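Local coordinates for protein 2-hydroxyhepta-2,4-diene-1,7-dioate isomerase (Mycobacterium abscessus, PDB 3RR6) that is of unconfirmed function but is probably a metal-dependent isomerase or acetylpyruvate hydrolase of the fumarylacetoacetate hydrolase superfamily, at residues Ala78-Gly83 / Leu205-Val210; Val150-His155 / Lys166-Phe171. One frame throughout, in Å; residues are numbered along the deposited sequence.

Contact 1. Residues Ala78-Gly83 / Leu205-Val210; sequences AAEMGG and LLLHDV. With EDO (1,2-ethanediol), chain M.
The Glu80 carboxylate has methyl CD2 of Leu207 oblique to it, 3.9 Å from OE2, neither squarely above the flat group nor level with it; the two side chains cross at about a right angle. The other oxygen, OE1, accepts a hydrogen bond from Ala76 N, just before the segment. The second flat group is the Leu206 peptide. Methyl CE of Met81 comes to 3.4 Å from Leu206 O, and no hydrogen bond joins the two segments. Met81 does most of the reaching. Its bends at chi2 (-67°) and chi3 (-71°) curl the thioether so that SD lies near the Leu205 backbone and CE passes on to the next carbonyl. At the base of this chain Met81 CG rests 3.9 Å from Leu205 CD2. The same leucine methyl reaches the start of the turn of helical phi/psi, 3.6 Å from Ala78 CA, and touches Ala78 CB more loosely. A 1,2-ethanediol, probably from the crystallisation liquor, lies beside Met81. Its O2 donates to Leu207 O at 2.7 Å, while its C1 makes only a close contact, 3.0 Å from Met81 O. The result is a small, mostly apolar surface contact, with Leu206 the one buried residue that takes part. It packs the loop between strands 67-70 and 91-94 against the loop leading from strand 196-202 to helix 210-220, whose N-cap is Asp209. Backbone bonds between Leu205 and Ala75 and between Leu207 and Asn73 join the same two loops just upstream of Ala78.

Contact 2. Residues Val150-His155 / Lys166-Phe171; sequences VSARDH and KGHDTF
Val150 turns CG1 anti to its own amide nitrogen (chi1 -178°), which sets this methyl almost centrally over one face of the Phe171 ring, while a bend at chi4 (-72°) brings Lys166 NZ round to Ser151 OG. Both pairs belong to the fumarylacetoacetate hydrolase fold, where strand 141-152 runs into helix 153-159 and the chain returns through helix 163-167 and a type II turn from His168 to Phe171. The Val150 methyl CG1 makes a CH-pi contact, 3.6 Å from the Phe171 ring centroid and almost on the ring normal. His168 CB occupies the opposite face, so the phenyl ring is sandwiched between aliphatic groups. The backbones are joined here too: Val150 N donates to Phe171 O at 3.1 Å, a bent bond, and Lys94 NZ gives that oxygen a second donor. Farther along, the imidazoles meet rim to rim, His155 ND1 and His168 NE2 being 3.0 Å apart in a hydrogen bond of either direction, with the ring planes at 47°. His155 is held from its other nitrogen by Ser111 O. Lys166 NZ donates to Ser151 OG at 2.8 Å and also forms a salt bridge with Asp149, with a longer, weak ion pair to Glu118. This cluster of acids and a buried lysine is consistent with the acidic metal site of the family. Phe171 CD2 lies 3.3 Å from Val150 O, and Ala152 CB lies 4.3 Å from CE2 of the same phenyl ring.

Contact 1 and contact 2 do not touch: their centres are 27 Å apart and their nearest atoms about 14 Å. Contact 1 joins loops 122 residues apart in sequence at the surface, whereas contact 2 is a buried contact that closes a short helical excursion, and that excursion falls between the two segments of contact 1. One structural thread runs between them, for Val210, at the end of 205-210, packs on Ile141 and Tyr144 of strand 141-152, whose far end supplies Ser151 and Ala152. With Lys166 beside Asp149 and Glu118, contact 2 is the likelier neighbour of an active site; the 1,2-ethanediol about 4 Å from the His155 side chain is probably from the crystallisation liquor.

Contact 1. Residues Ala78-Gly83 / Leu205-Val210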
loop_
_atom_site.group_PDB
_atom_site.type_symbol
_atom_site.label_atom_id
_atom_site.label_comp_id
_atom_site.label_asym_id
_atom_site.label_seq_id
_atom_site.Cartn_x
_atom_site.Cartn_y
_atom_site.Cartn_z
ATOM N N ALA A 78 -22.886 1.543 3.367
ATOM C CA ALA A 78 -23.324 0.617 2.321
ATOM C C ALA A 78 -24.546 1.118 1.537
ATOM O O ALA A 78 -24.721 0.764 0.372
ATOM C CB ALA A 78 -23.606 -0.763 2.922
ATOM N N ALA A 79 -25.378 1.939 2.179
ATOM C CA ALA A 79 -26.557 2.536 1.537
ATOM C C ALA A 79 -26.215 3.672 0.563
ATOM O O ALA A 79 -27.058 4.065 -0.248
ATOM C CB ALA A 79 -27.535 3.039 2.605
ATOM N N GLU A 80 -24.996 4.203 0.650
ATOM C CA GLU A 80 -24.520 5.240 -0.275
ATOM C C GLU A 80 -24.051 4.642 -1.614
ATOM O O GLU A 80 -23.848 5.375 -2.587
ATOM C CB GLU A 80 -23.367 6.035 0.361
ATOM C CG GLU A 80 -23.123 7.415 -0.263
ATOM C CD GLU A 80 -21.647 7.751 -0.441
ATOM O OE1 GLU A 80 -20.966 8.051 0.569
ATOM O OE2 GLU A 80 -21.171 7.734 -1.600
ATOM N N MET A 81 -23.879 3.320 -1.657
ATOM C CA MET A 81 -23.339 2.632 -2.836
ATOM C C MET A 81 -24.334 2.514 -3.989
ATOM O O MET A 81 -23.933 2.302 -5.133
ATOM C CB MET A 81 -22.857 1.221 -2.464
ATOM C CG MET A 81 -21.634 1.178 -1.548
ATOM S SD MET A 81 -20.141 1.801 -2.325
ATOM C CE MET A 81 -19.772 0.511 -3.516
ATOM N N GLY A 82 -25.625 2.623 -3.690
ATOM C CA GLY A 82 -26.655 2.459 -4.708
ATOM C C GLY A 82 -26.831 3.652 -5.636
ATOM O O GLY A 82 -27.269 3.492 -6.781
ATOM N N GLY A 83 -26.472 4.842 -5.154
ATOM C CA GLY A 83 -26.949 6.093 -5.745
ATOM C C GLY A 83 -26.386 6.474 -7.101
ATOM O O GLY A 83 -25.945 5.621 -7.877
ATOM N N LEU A 205 -16.880 -0.800 0.337
ATOM C CA LEU A 205 -17.294 0.588 0.164
ATOM C C LEU A 205 -16.405 1.389 -0.807
ATOM O O LEU A 205 -16.566 2.600 -0.929
ATOM C CB LEU A 205 -17.392 1.282 1.540
ATOM C CG LEU A 205 -18.406 0.621 2.487
ATOM C CD1 LEU A 205 -18.476 1.374 3.808
ATOM C CD2 LEU A 205 -19.788 0.531 1.848
ATOM N N LEU A 206 -15.480 0.737 -1.519
ATOM C CA LEU A 206 -14.726 1.448 -2.571
ATOM C C LEU A 206 -15.683 1.948 -3.654
ATOM O O LEU A 206 -16.512 1.174 -4.174
ATOM C CB LEU A 206 -13.667 0.538 -3.196
ATOM C CG LEU A 206 -12.441 0.201 -2.355
ATOM C CD1 LEU A 206 -11.597 -0.863 -3.052
ATOM C CD2 LEU A 206 -11.593 1.430 -2.095
ATOM N N LEU A 207 -15.593 3.235 -3.985
ATOM C CA LEU A 207 -16.479 3.823 -5.000
ATOM C C LEU A 207 -16.112 3.302 -6.393
ATOM O O LEU A 207 -16.983 2.888 -7.173
ATOM C CB LEU A 207 -16.409 5.353 -4.955
ATOM C CG LEU A 207 -16.981 5.966 -3.667
ATOM C CD1 LEU A 207 -16.636 7.443 -3.577
ATOM C CD2 LEU A 207 -18.481 5.753 -3.578
ATOM N N HIS A 208 -14.818 3.346 -6.684
ATOM C CA HIS A 208 -14.223 2.671 -7.832
ATOM C C HIS A 208 -13.490 1.458 -7.284
ATOM O O HIS A 208 -12.537 1.594 -6.506
ATOM C CB HIS A 208 -13.269 3.607 -8.568
ATOM C CG HIS A 208 -13.905 4.885 -8.997
ATOM N ND1 HIS A 208 -14.676 4.984 -10.133
ATOM C CD2 HIS A 208 -13.920 6.108 -8.418
ATOM C CE1 HIS A 208 -15.120 6.223 -10.244
ATOM N NE2 HIS A 208 -14.677 6.924 -9.220
ATOM N N ASP A 209 -13.930 0.262 -7.678
ATOM C CA ASP A 209 -13.334 -0.962 -7.162
ATOM C C ASP A 209 -11.981 -1.228 -7.825
ATOM O O ASP A 209 -11.544 -0.454 -8.683
ATOM C CB ASP A 209 -14.306 -2.155 -7.252
ATOM C CG ASP A 209 -14.657 -2.562 -8.664
ATOM O OD1 ASP A 209 -13.973 -2.184 -9.635
ATOM O OD2 ASP A 209 -15.677 -3.295 -8.818
ATOM N N VAL A 210 -11.300 -2.290 -7.407
ATOM C CA VAL A 210 -9.949 -2.567 -7.899
ATOM C C VAL A 210 -9.913 -2.598 -9.430
ATOM O O VAL A 210 -9.025 -2.002 -10.055
ATOM C CB VAL A 210 -9.395 -3.866 -7.290
ATOM C CG1 VAL A 210 -8.170 -4.374 -8.053
ATOM C CG2 VAL A 210 -9.064 -3.646 -5.808
HETATM C C1 EDO M . -21.346 3.680 -5.933
HETATM O O1 EDO M . -21.750 5.055 -5.893
HETATM C C2 EDO M . -19.912 3.604 -6.439
HETATM O O2 EDO M . -19.670 2.388 -7.152
#

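Contact 2. Residues Val150-His155 / Lys166-Phe171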
loop_
_atom_site.group_PDB
_atom_site.type_symbol
_atom_site.label_atom_id
_atom_site.label_comp_id
_atom_site.label_asym_id
_atom_site.label_seq_id
_atom_site.Cartn_x
_atom_site.Cartn_y
_atom_site.Cartn_z
ATOM N N VAL A 150 0.938 8.759 3.586
ATOM C CA VAL A 150 1.261 9.818 4.532
ATOM C C VAL A 150 1.320 11.153 3.779
ATOM O O VAL A 150 1.887 11.236 2.681
ATOM C CB VAL A 150 2.588 9.544 5.275
ATOM C CG1 VAL A 150 2.884 10.660 6.298
ATOM C CG2 VAL A 150 2.560 8.176 5.992
ATOM N N SER A 151 0.709 12.186 4.364
ATOM C CA SER A 151 0.469 13.442 3.654
ATOM C C SER A 151 0.684 14.661 4.547
ATOM O O SER A 151 0.077 14.753 5.620
ATOM C CB SER A 151 -0.985 13.478 3.150
ATOM O OG SER A 151 -1.301 12.331 2.365
ATOM N N ALA A 152 1.504 15.603 4.092
ATOM C CA ALA A 152 1.662 16.897 4.763
ATOM C C ALA A 152 0.568 17.854 4.299
ATOM O O ALA A 152 0.655 18.465 3.226
ATOM C CB ALA A 152 3.058 17.482 4.501
ATOM N N ARG A 153 -0.483 17.957 5.108
ATOM C CA ARG A 153 -1.662 18.745 4.736
ATOM C C ARG A 153 -1.316 20.219 4.506
ATOM O O ARG A 153 -1.917 20.873 3.652
ATOM C CB ARG A 153 -2.759 18.630 5.811
ATOM C CG ARG A 153 -3.176 17.221 6.215
ATOM C CD ARG A 153 -3.632 16.334 5.060
ATOM N NE ARG A 153 -4.835 16.826 4.383
ATOM C CZ ARG A 153 -6.082 16.409 4.613
ATOM N NH1 ARG A 153 -6.345 15.476 5.525
ATOM N NH2 ARG A 153 -7.089 16.937 3.920
ATOM N N ASP A 154 -0.361 20.749 5.266
ATOM C CA ASP A 154 0.055 22.138 5.081
ATOM C C ASP A 154 0.680 22.357 3.707
ATOM O O ASP A 154 0.524 23.416 3.103
ATOM C CB ASP A 154 0.979 22.640 6.207
ATOM C CG ASP A 154 2.139 21.709 6.513
ATOM O OD1 ASP A 154 1.924 20.485 6.659
ATOM O OD2 ASP A 154 3.275 22.222 6.667
ATOM N N HIS A 155 1.362 21.342 3.192
ATOM C CA HIS A 155 1.948 21.451 1.862
ATOM C C HIS A 155 0.898 21.375 0.765
ATOM O O HIS A 155 1.037 22.045 -0.253
ATOM C CB HIS A 155 3.034 20.396 1.660
ATOM C CG HIS A 155 4.200 20.582 2.570
ATOM N ND1 HIS A 155 5.248 19.687 2.639
ATOM C CD2 HIS A 155 4.478 21.563 3.463
ATOM C CE1 HIS A 155 6.117 20.107 3.543
ATOM N NE2 HIS A 155 5.678 21.250 4.051
ATOM N N LYS A 166 2.798 14.559 -0.475
ATOM C CA LYS A 166 2.755 13.102 -0.414
ATOM C C LYS A 166 4.064 12.440 -0.805
ATOM O O LYS A 166 4.170 11.208 -0.768
ATOM C CB LYS A 166 1.623 12.608 -1.308
ATOM C CG LYS A 166 0.245 12.984 -0.762
ATOM C CD LYS A 166 -0.815 12.604 -1.729
ATOM C CE LYS A 166 -2.199 12.930 -1.207
ATOM N NZ LYS A 166 -2.658 12.039 -0.093
ATOM N N GLY A 167 5.070 13.249 -1.143
ATOM C CA GLY A 167 6.279 12.749 -1.789
ATOM C C GLY A 167 7.560 12.769 -0.981
ATOM O O GLY A 167 8.629 12.411 -1.497
ATOM N N HIS A 168 7.478 13.198 0.272
ATOM C CA HIS A 168 8.633 13.199 1.161
ATOM C C HIS A 168 9.152 11.777 1.375
ATOM O O HIS A 168 8.382 10.817 1.400
ATOM C CB HIS A 168 8.271 13.826 2.511
ATOM C CG HIS A 168 7.873 15.264 2.420
ATOM N ND1 HIS A 168 8.788 16.291 2.369
ATOM C CD2 HIS A 168 6.648 15.845 2.381
ATOM C CE1 HIS A 168 8.146 17.443 2.289
ATOM N NE2 HIS A 168 6.846 17.201 2.295
ATOM N N ASP A 169 10.467 11.625 1.495
ATOM C CA ASP A 169 11.027 10.331 1.854
ATOM C C ASP A 169 10.295 9.816 3.112
ATOM O O ASP A 169 9.982 10.594 4.023
ATOM C CB ASP A 169 12.529 10.431 2.134
ATOM C CG ASP A 169 13.398 10.580 0.882
ATOM O OD1 ASP A 169 12.903 10.695 -0.258
ATOM O OD2 ASP A 169 14.640 10.573 1.069
ATOM N N THR A 170 10.026 8.512 3.120
ATOM C CA THR A 170 9.311 7.780 4.187
ATOM C C THR A 170 7.793 7.931 4.201
ATOM O O THR A 170 7.134 7.302 5.029
ATOM C CB THR A 170 9.863 8.041 5.633
ATOM O OG1 THR A 170 9.340 9.270 6.170
ATOM C CG2 THR A 170 11.374 8.040 5.663
ATOM N N PHE A 171 7.223 8.710 3.287
ATOM C CA PHE A 171 5.764 8.914 3.285
ATOM C C PHE A 171 4.944 7.818 2.580
ATOM O O PHE A 171 3.743 7.985 2.402
ATOM C CB PHE A 171 5.405 10.305 2.736
ATOM C CG PHE A 171 5.515 11.423 3.753
ATOM C CD1 PHE A 171 6.349 11.343 4.869
ATOM C CD2 PHE A 171 4.764 12.572 3.576
ATOM C CE1 PHE A 171 6.417 12.387 5.779
ATOM C CE2 PHE A 171 4.831 13.613 4.484
ATOM C CZ PHE A 171 5.658 13.523 5.579
#